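Local coordinates for dTDP-4-dehydrorhamnose reductase (Sulfolobus tokodaii, PDB 2GGS), which binds NADPH and probably uses it to reduce dTDP-4-dehydrorhamnose to dTDP-L-rhamnose, at residues Ala80-Ala85 with Tyr129-Lys134; His104-Val110 with Lys134-Glu138. All blocks are in the same frame, centred on the assembly; numbering follows the deposited sequence.

How the contacts relate
Contacts 1 and 2 show how one helix can serve two neighbours at once. Both are buried, contact 2 deeper toward the centre of the chain (about 9 Å from it, against 13 Å for the centre of contact 1), and both use helix 129-141 and share Lys-134. In contact 1 that helix crosses helix 77-97, with one amide-to-hydroxyl bond inside and two partly exposed tyrosines at its margin. In contact 2 it lies over strand 101-107, where a lysine, a carboxylate and a water dominate the chemistry. NADPH touches both, and Ala-85 CB packs against Gly-137 N and Leu-136 CB where the two contacts meet.

Contact 1: Ala80-Ala85 with Tyr129-Lys134; sequences AYKINA and YYGLSK. With NDP (NADPH dihydro-nicotinamide-adenine-dinucleotide phosphate), chain C.
Asn-84 lays its side chain over that of Ser-133, and its ND2 gives a nearly straight hydrogen bond (171°) to Ser-133 OG over 2.9 Å, with the hydroxyl lying in the amide plane. Ser-133 holds OG between its backbone N and carbonyl carbon (chi1 61°), which also brings it near the carbonyls of Tyr-129 and Tyr-130, two competing acceptors for its single proton. The other end of the amide, OD1, accepts from Met-67 N, so both ends are fixed. With a leucine in its place, Met-67 N would probably be left without this acceptor and Ser-133 OG without its donor. Alongside, Ala-80 CB abuts the edge of the Tyr-129 ring at CE2 (3.8 Å), in the ring plane, and Tyr-129 OH reaches the edge of the Tyr-81 ring, 3.4 Å from its CD1.

Helices 77-97 and 129-141 cross at -49° between the short segments. In this Rossmann-type fold helix 129-141 carries the Tyr-x-x-x-Lys signature of short-chain dehydrogenases, with Tyr-130 and Lys-134 on the side facing the NADPH ribose, consistent with the catalytic pair of relatives. Lys-134 CG sits 3.7 Å above one face of the Tyr-130 ring, toward its rim, and the lysine chain then bends twice past the Asn-84 amide. Tyr-130 OH is hydrogen-bonded to NADPH O2D (2.8 Å). Lys-134 NZ donates to NADPH O3D at 2.9 Å, more weakly to O2D, and also to Ile-105 O. A water that donates to Asn-84 O accepts from this same NZ, 2.8 Å away.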
# COMPACT_ATOMS: atom_id res chain seq x y z
N ALA A 80 9.27 -11.01 -7.13
CA ALA A 80 8.59 -10.39 -5.92
C ALA A 80 9.61 -10.13 -4.83
O ALA A 80 9.66 -9.02 -4.26
CB ALA A 80 7.49 -11.30 -5.41
N TYR A 81 10.46 -11.11 -4.55
CA TYR A 81 11.52 -10.91 -3.56
C TYR A 81 12.43 -9.70 -3.82
O TYR A 81 12.75 -8.91 -2.94
CB TYR A 81 12.34 -12.21 -3.37
CG TYR A 81 13.36 -12.06 -2.25
CD1 TYR A 81 12.99 -12.27 -0.91
CD2 TYR A 81 14.69 -11.69 -2.53
CE1 TYR A 81 13.92 -12.14 0.12
CE2 TYR A 81 15.62 -11.56 -1.49
CZ TYR A 81 15.21 -11.77 -0.17
OH TYR A 81 16.11 -11.64 0.83
N LYS A 82 12.89 -9.56 -5.05
CA LYS A 82 13.83 -8.53 -5.34
C LYS A 82 13.30 -7.14 -5.13
O LYS A 82 14.04 -6.27 -4.68
CB LYS A 82 14.27 -8.63 -6.80
CG LYS A 82 15.28 -9.73 -6.98
CD LYS A 82 16.32 -9.30 -8.02
CE LYS A 82 16.00 -9.84 -9.40
NZ LYS A 82 16.45 -11.27 -9.54
N ILE A 83 12.03 -6.92 -5.48
CA ILE A 83 11.47 -5.56 -5.37
C ILE A 83 10.81 -5.39 -3.99
O ILE A 83 11.00 -4.34 -3.39
CB ILE A 83 10.51 -5.19 -6.53
CG1 ILE A 83 10.02 -3.72 -6.47
CG2 ILE A 83 9.30 -6.16 -6.61
CD1 ILE A 83 11.09 -2.66 -6.30
N ASN A 84 10.07 -6.40 -3.54
CA ASN A 84 9.30 -6.24 -2.29
C ASN A 84 10.13 -6.38 -1.05
O ASN A 84 9.77 -5.84 0.03
CB ASN A 84 8.17 -7.26 -2.25
CG ASN A 84 7.06 -6.93 -3.20
OD1 ASN A 84 7.00 -5.85 -3.80
ND2 ASN A 84 6.12 -7.87 -3.29
N ALA A 85 11.26 -7.08 -1.17
CA ALA A 85 12.13 -7.30 -0.02
C ALA A 85 13.54 -6.74 -0.24
O ALA A 85 13.97 -5.80 0.44
CB ALA A 85 12.16 -8.79 0.37
N TYR A 129 2.71 -15.39 -1.13
CA TYR A 129 4.06 -14.87 -1.34
C TYR A 129 4.13 -13.33 -1.43
O TYR A 129 5.15 -12.73 -1.08
CB TYR A 129 4.81 -15.57 -2.51
CG TYR A 129 6.28 -15.29 -2.32
CD1 TYR A 129 6.98 -15.93 -1.28
CD2 TYR A 129 6.93 -14.31 -3.08
CE1 TYR A 129 8.34 -15.62 -1.03
CE2 TYR A 129 8.30 -13.99 -2.82
CZ TYR A 129 8.97 -14.67 -1.81
OH TYR A 129 10.29 -14.33 -1.51
N TYR A 130 3.07 -12.67 -1.88
CA TYR A 130 3.05 -11.23 -1.82
C TYR A 130 3.26 -10.81 -0.35
O TYR A 130 4.16 -10.01 -0.05
CB TYR A 130 1.70 -10.67 -2.34
CG TYR A 130 1.51 -9.22 -2.01
CD1 TYR A 130 2.27 -8.22 -2.61
CD2 TYR A 130 0.55 -8.82 -1.07
CE1 TYR A 130 2.08 -6.87 -2.31
CE2 TYR A 130 0.36 -7.46 -0.73
CZ TYR A 130 1.12 -6.50 -1.35
OH TYR A 130 0.94 -5.17 -1.07
N GLY A 131 2.46 -11.39 0.54
CA GLY A 131 2.59 -11.12 1.99
C GLY A 131 3.97 -11.43 2.57
O GLY A 131 4.55 -10.65 3.34
N LEU A 132 4.53 -12.58 2.19
CA LEU A 132 5.86 -12.98 2.68
C LEU A 132 6.95 -12.05 2.15
O LEU A 132 7.79 -11.58 2.91
CB LEU A 132 6.16 -14.45 2.31
CG LEU A 132 7.54 -14.88 2.88
CD1 LEU A 132 7.71 -14.60 4.39
CD2 LEU A 132 7.79 -16.36 2.58
N SER A 133 6.96 -11.81 0.83
CA SER A 133 7.95 -10.86 0.29
C SER A 133 7.86 -9.50 0.98
O SER A 133 8.89 -8.91 1.33
CB SER A 133 7.87 -10.72 -1.25
OG SER A 133 6.61 -10.23 -1.66
N LYS A 134 6.63 -9.00 1.21
CA LYS A 134 6.45 -7.77 1.93
C LYS A 134 6.94 -7.87 3.37
O LYS A 134 7.62 -6.95 3.85
CB LYS A 134 4.99 -7.30 1.83
CG LYS A 134 4.60 -6.83 0.39
CD LYS A 134 5.22 -5.49 -0.04
CE LYS A 134 4.78 -4.30 0.84
NZ LYS A 134 5.41 -3.02 0.42
PA NDP C . 0.76 0.28 -7.27
O1A NDP C . 0.70 -1.08 -7.85
O2A NDP C . -0.28 1.20 -7.80
O5B NDP C . 2.17 0.95 -7.49
C5B NDP C . 3.35 0.17 -7.46
C4B NDP C . 4.48 1.15 -7.66
O4B NDP C . 5.70 0.43 -7.49
C3B NDP C . 4.47 1.82 -9.02
O3B NDP C . 4.80 3.17 -8.85
C2B NDP C . 5.60 1.07 -9.74
O2B NDP C . 6.17 1.93 -10.68
C1B NDP C . 6.54 0.83 -8.56
N9A NDP C . 7.50 -0.24 -8.86
C8A NDP C . 7.23 -1.57 -8.99
N7A NDP C . 8.40 -2.21 -9.29
C5A NDP C . 9.37 -1.29 -9.35
C6A NDP C . 10.74 -1.37 -9.64
N6A NDP C . 11.29 -2.55 -10.03
N1A NDP C . 11.44 -0.20 -9.64
C2A NDP C . 10.88 1.04 -9.36
N3A NDP C . 9.53 1.12 -9.10
C4A NDP C . 8.81 -0.03 -9.11
O3 NDP C . 0.70 0.00 -5.68
PN NDP C . -0.08 0.88 -4.56
O1N NDP C . 0.07 2.31 -4.71
O2N NDP C . -1.42 0.25 -4.55
O5D NDP C . 0.67 0.35 -3.25
C5D NDP C . 1.56 1.20 -2.54
C4D NDP C . 2.22 0.48 -1.37
O4D NDP C . 1.20 0.04 -0.50
C3D NDP C . 3.01 -0.76 -1.77
O3D NDP C . 4.06 -0.82 -0.83
C2D NDP C . 2.05 -1.91 -1.53
O2D NDP C . 2.76 -3.11 -1.31
C1D NDP C . 1.33 -1.37 -0.27
N1N NDP C . 0.01 -1.99 -0.12
C2N NDP C . -0.81 -2.01 -1.22
C3N NDP C . -2.14 -2.40 -1.12
C7N NDP C . -2.99 -2.40 -2.35
O7N NDP C . -4.25 -3.01 -2.31
N7N NDP C . -2.53 -1.83 -3.47
C4N NDP C . -2.72 -2.84 0.21
C5N NDP C . -1.73 -2.82 1.35
C6N NDP C . -0.42 -2.39 1.13
P2B NDP C . 5.85 1.79 -12.30
O1X NDP C . 6.27 3.12 -12.80
O2X NDP C . 4.40 1.50 -12.49
O3X NDP C . 6.68 0.63 -12.90
O HOH W 1 8.12 -3.58 -0.22

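Contact 2: His104-Val110 with Lys134-Glu138; sequences HISTDYV and KLLGE. With NDP (NADPH dihydro-nicotinamide-adenine-dinucleotide phosphate), chain C.
In the beta-alpha-beta unit of the Rossmann-type fold, where helix 129-141 connects strand 101-107 to strand 147-151, the side chains of Thr-107 and Lys-134 cross at about a right angle. The short strand and helix segments run roughly antiparallel, at 143°. Thr-107 CG2 touches the base of the lysine, 3.5 Å from its CB. Thr-107 OG1, turned anti to its own nitrogen (chi1 179°), faces the nicotinamide and accepts a bond from Tyr-109 N, closing an ST turn as the strand ends. This is probably the threonine that accompanies the tyrosine and lysine in the active sites of related dehydrogenases.

Further along its chain, Lys-134 returns to the strand: NZ donates to Ile-105 O over 2.8 Å, approaching 23° out of the carbonyl plane. A backbone oxygen of the sheet thus helps set the ammonium group beside the NADPH ribose, whose O4D rests 3.4 Å from Ile-105 CG2. On the nicotinamide side, Ser-106 O lies 3.1 Å from NADPH C6N.

The neighbouring turn of the helix brings in Glu-138, its chain extended beyond CG toward the strand. Ser-106 OG donates to Glu-138 OE1 in a short bond of 2.6 Å, taken on the lone pair directed away from the other carboxylate oxygen. The same OE1 forms a salt bridge with Arg-150 of the next strand, so the buried charge is probably balanced there. Val-110, buried, packs CG1 against Leu-135 CB (3.9 Å) and also lies beside the Glu-138 carboxylate. His-104, whose ND1 is tied to Asn-63, turns NE2 to a water lying in its ring plane; that water donates to Ser-106 OG and, at 2.7 Å, to Lys-134 O.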
# COMPACT_ATOMS: atom_id res chain seq x y z
N HIS A 104 8.52 3.28 5.29
CA HIS A 104 8.35 2.15 4.41
C HIS A 104 6.87 1.72 4.47
O HIS A 104 6.31 1.60 5.55
CB HIS A 104 9.24 0.97 4.84
CG HIS A 104 8.90 -0.29 4.13
ND1 HIS A 104 9.12 -0.44 2.78
CD2 HIS A 104 8.28 -1.43 4.55
CE1 HIS A 104 8.65 -1.61 2.39
NE2 HIS A 104 8.16 -2.24 3.45
N ILE A 105 6.27 1.46 3.31
CA ILE A 105 4.85 1.10 3.30
C ILE A 105 4.69 -0.41 3.23
O ILE A 105 5.33 -1.09 2.42
CB ILE A 105 4.09 1.78 2.13
CG1 ILE A 105 4.36 3.31 2.08
CG2 ILE A 105 2.57 1.44 2.23
CD1 ILE A 105 4.03 4.08 3.37
N SER A 106 3.85 -0.97 4.11
CA SER A 106 3.64 -2.39 4.15
C SER A 106 2.14 -2.75 4.07
O SER A 106 1.31 -1.92 3.70
CB SER A 106 4.35 -3.03 5.36
OG SER A 106 4.37 -4.46 5.29
N THR A 107 1.84 -4.01 4.36
CA THR A 107 0.53 -4.59 4.00
C THR A 107 -0.10 -5.45 5.10
O THR A 107 0.59 -6.15 5.84
CB THR A 107 0.65 -5.42 2.66
OG1 THR A 107 -0.63 -6.01 2.33
CG2 THR A 107 1.71 -6.53 2.79
N ASP A 108 -1.43 -5.44 5.12
CA ASP A 108 -2.23 -6.34 5.93
C ASP A 108 -2.07 -7.82 5.56
O ASP A 108 -2.35 -8.70 6.37
CB ASP A 108 -3.71 -5.89 5.88
CG ASP A 108 -4.33 -5.95 4.49
OD1 ASP A 108 -3.61 -5.77 3.47
OD2 ASP A 108 -5.57 -6.15 4.41
N TYR A 109 -1.59 -8.11 4.32
CA TYR A 109 -1.35 -9.50 3.92
C TYR A 109 -0.10 -10.13 4.58
O TYR A 109 0.20 -11.28 4.33
CB TYR A 109 -1.28 -9.65 2.37
CG TYR A 109 -2.62 -9.59 1.68
CD1 TYR A 109 -3.76 -9.06 2.35
CD2 TYR A 109 -2.79 -10.09 0.39
CE1 TYR A 109 -5.01 -9.01 1.72
CE2 TYR A 109 -4.05 -10.04 -0.25
CZ TYR A 109 -5.14 -9.50 0.42
OH TYR A 109 -6.39 -9.42 -0.18
N VAL A 110 0.62 -9.38 5.41
CA VAL A 110 1.61 -10.06 6.26
C VAL A 110 0.95 -10.93 7.34
O VAL A 110 1.65 -11.73 7.95
CB VAL A 110 2.65 -9.13 6.95
CG1 VAL A 110 3.40 -8.23 5.91
CG2 VAL A 110 2.01 -8.30 8.09
N LYS A 134 6.63 -9.00 1.21
CA LYS A 134 6.45 -7.77 1.93
C LYS A 134 6.94 -7.87 3.37
O LYS A 134 7.62 -6.95 3.85
CB LYS A 134 4.99 -7.30 1.83
CG LYS A 134 4.60 -6.83 0.39
CD LYS A 134 5.22 -5.49 -0.04
CE LYS A 134 4.78 -4.30 0.84
NZ LYS A 134 5.41 -3.02 0.42
N LEU A 135 6.66 -8.98 4.02
CA LEU A 135 7.13 -9.16 5.41
C LEU A 135 8.66 -9.15 5.46
O LEU A 135 9.22 -8.56 6.35
CB LEU A 135 6.62 -10.45 6.01
CG LEU A 135 7.20 -10.77 7.40
CD1 LEU A 135 6.87 -9.64 8.39
CD2 LEU A 135 6.62 -12.12 7.84
N LEU A 136 9.32 -9.78 4.49
CA LEU A 136 10.78 -9.71 4.42
C LEU A 136 11.27 -8.28 4.21
O LEU A 136 12.20 -7.84 4.90
CB LEU A 136 11.33 -10.70 3.38
CG LEU A 136 10.94 -12.16 3.69
CD1 LEU A 136 11.47 -13.09 2.60
CD2 LEU A 136 11.34 -12.68 5.09
N GLY A 137 10.61 -7.49 3.37
CA GLY A 137 10.91 -6.07 3.26
C GLY A 137 10.74 -5.33 4.59
O GLY A 137 11.57 -4.50 4.94
N GLU A 138 9.67 -5.64 5.33
CA GLU A 138 9.50 -5.05 6.66
C GLU A 138 10.69 -5.32 7.54
O GLU A 138 11.11 -4.48 8.37
CB GLU A 138 8.30 -5.65 7.43
CG GLU A 138 7.00 -5.22 7.00
CD GLU A 138 5.96 -5.47 8.08
OE1 GLU A 138 4.79 -5.18 7.79
OE2 GLU A 138 6.33 -5.95 9.19
PA NDP C . 0.76 0.28 -7.27
O1A NDP C . 0.70 -1.08 -7.85
O2A NDP C . -0.28 1.20 -7.80
O5B NDP C . 2.17 0.95 -7.49
C5B NDP C . 3.35 0.17 -7.46
C4B NDP C . 4.48 1.15 -7.66
O4B NDP C . 5.70 0.43 -7.49
C3B NDP C . 4.47 1.82 -9.02
O3B NDP C . 4.80 3.17 -8.85
C2B NDP C . 5.60 1.07 -9.74
O2B NDP C . 6.17 1.93 -10.68
C1B NDP C . 6.54 0.83 -8.56
N9A NDP C . 7.50 -0.24 -8.86
C8A NDP C . 7.23 -1.57 -8.99
N7A NDP C . 8.40 -2.21 -9.29
C5A NDP C . 9.37 -1.29 -9.35
C6A NDP C . 10.74 -1.37 -9.64
N6A NDP C . 11.29 -2.55 -10.03
N1A NDP C . 11.44 -0.20 -9.64
C2A NDP C . 10.88 1.04 -9.36
N3A NDP C . 9.53 1.12 -9.10
C4A NDP C . 8.81 -0.03 -9.11
O3 NDP C . 0.70 0.00 -5.68
PN NDP C . -0.08 0.88 -4.56
O1N NDP C . 0.07 2.31 -4.71
O2N NDP C . -1.42 0.25 -4.55
O5D NDP C . 0.67 0.35 -3.25
C5D NDP C . 1.56 1.20 -2.54
C4D NDP C . 2.22 0.48 -1.37
O4D NDP C . 1.20 0.04 -0.50
C3D NDP C . 3.01 -0.76 -1.77
O3D NDP C . 4.06 -0.82 -0.83
C2D NDP C . 2.05 -1.91 -1.53
O2D NDP C . 2.76 -3.11 -1.31
C1D NDP C . 1.33 -1.37 -0.27
N1N NDP C . 0.01 -1.99 -0.12
C2N NDP C . -0.81 -2.01 -1.22
C3N NDP C . -2.14 -2.40 -1.12
C7N NDP C . -2.99 -2.40 -2.35
O7N NDP C . -4.25 -3.01 -2.31
N7N NDP C . -2.53 -1.83 -3.47
C4N NDP C . -2.72 -2.84 0.21
C5N NDP C . -1.73 -2.82 1.35
C6N NDP C . -0.42 -2.39 1.13
P2B NDP C . 5.85 1.79 -12.30
O1X NDP C . 6.27 3.12 -12.80
O2X NDP C . 4.40 1.50 -12.49
O3X NDP C . 6.68 0.63 -12.90
O HOH W 2 6.50 -4.49 3.67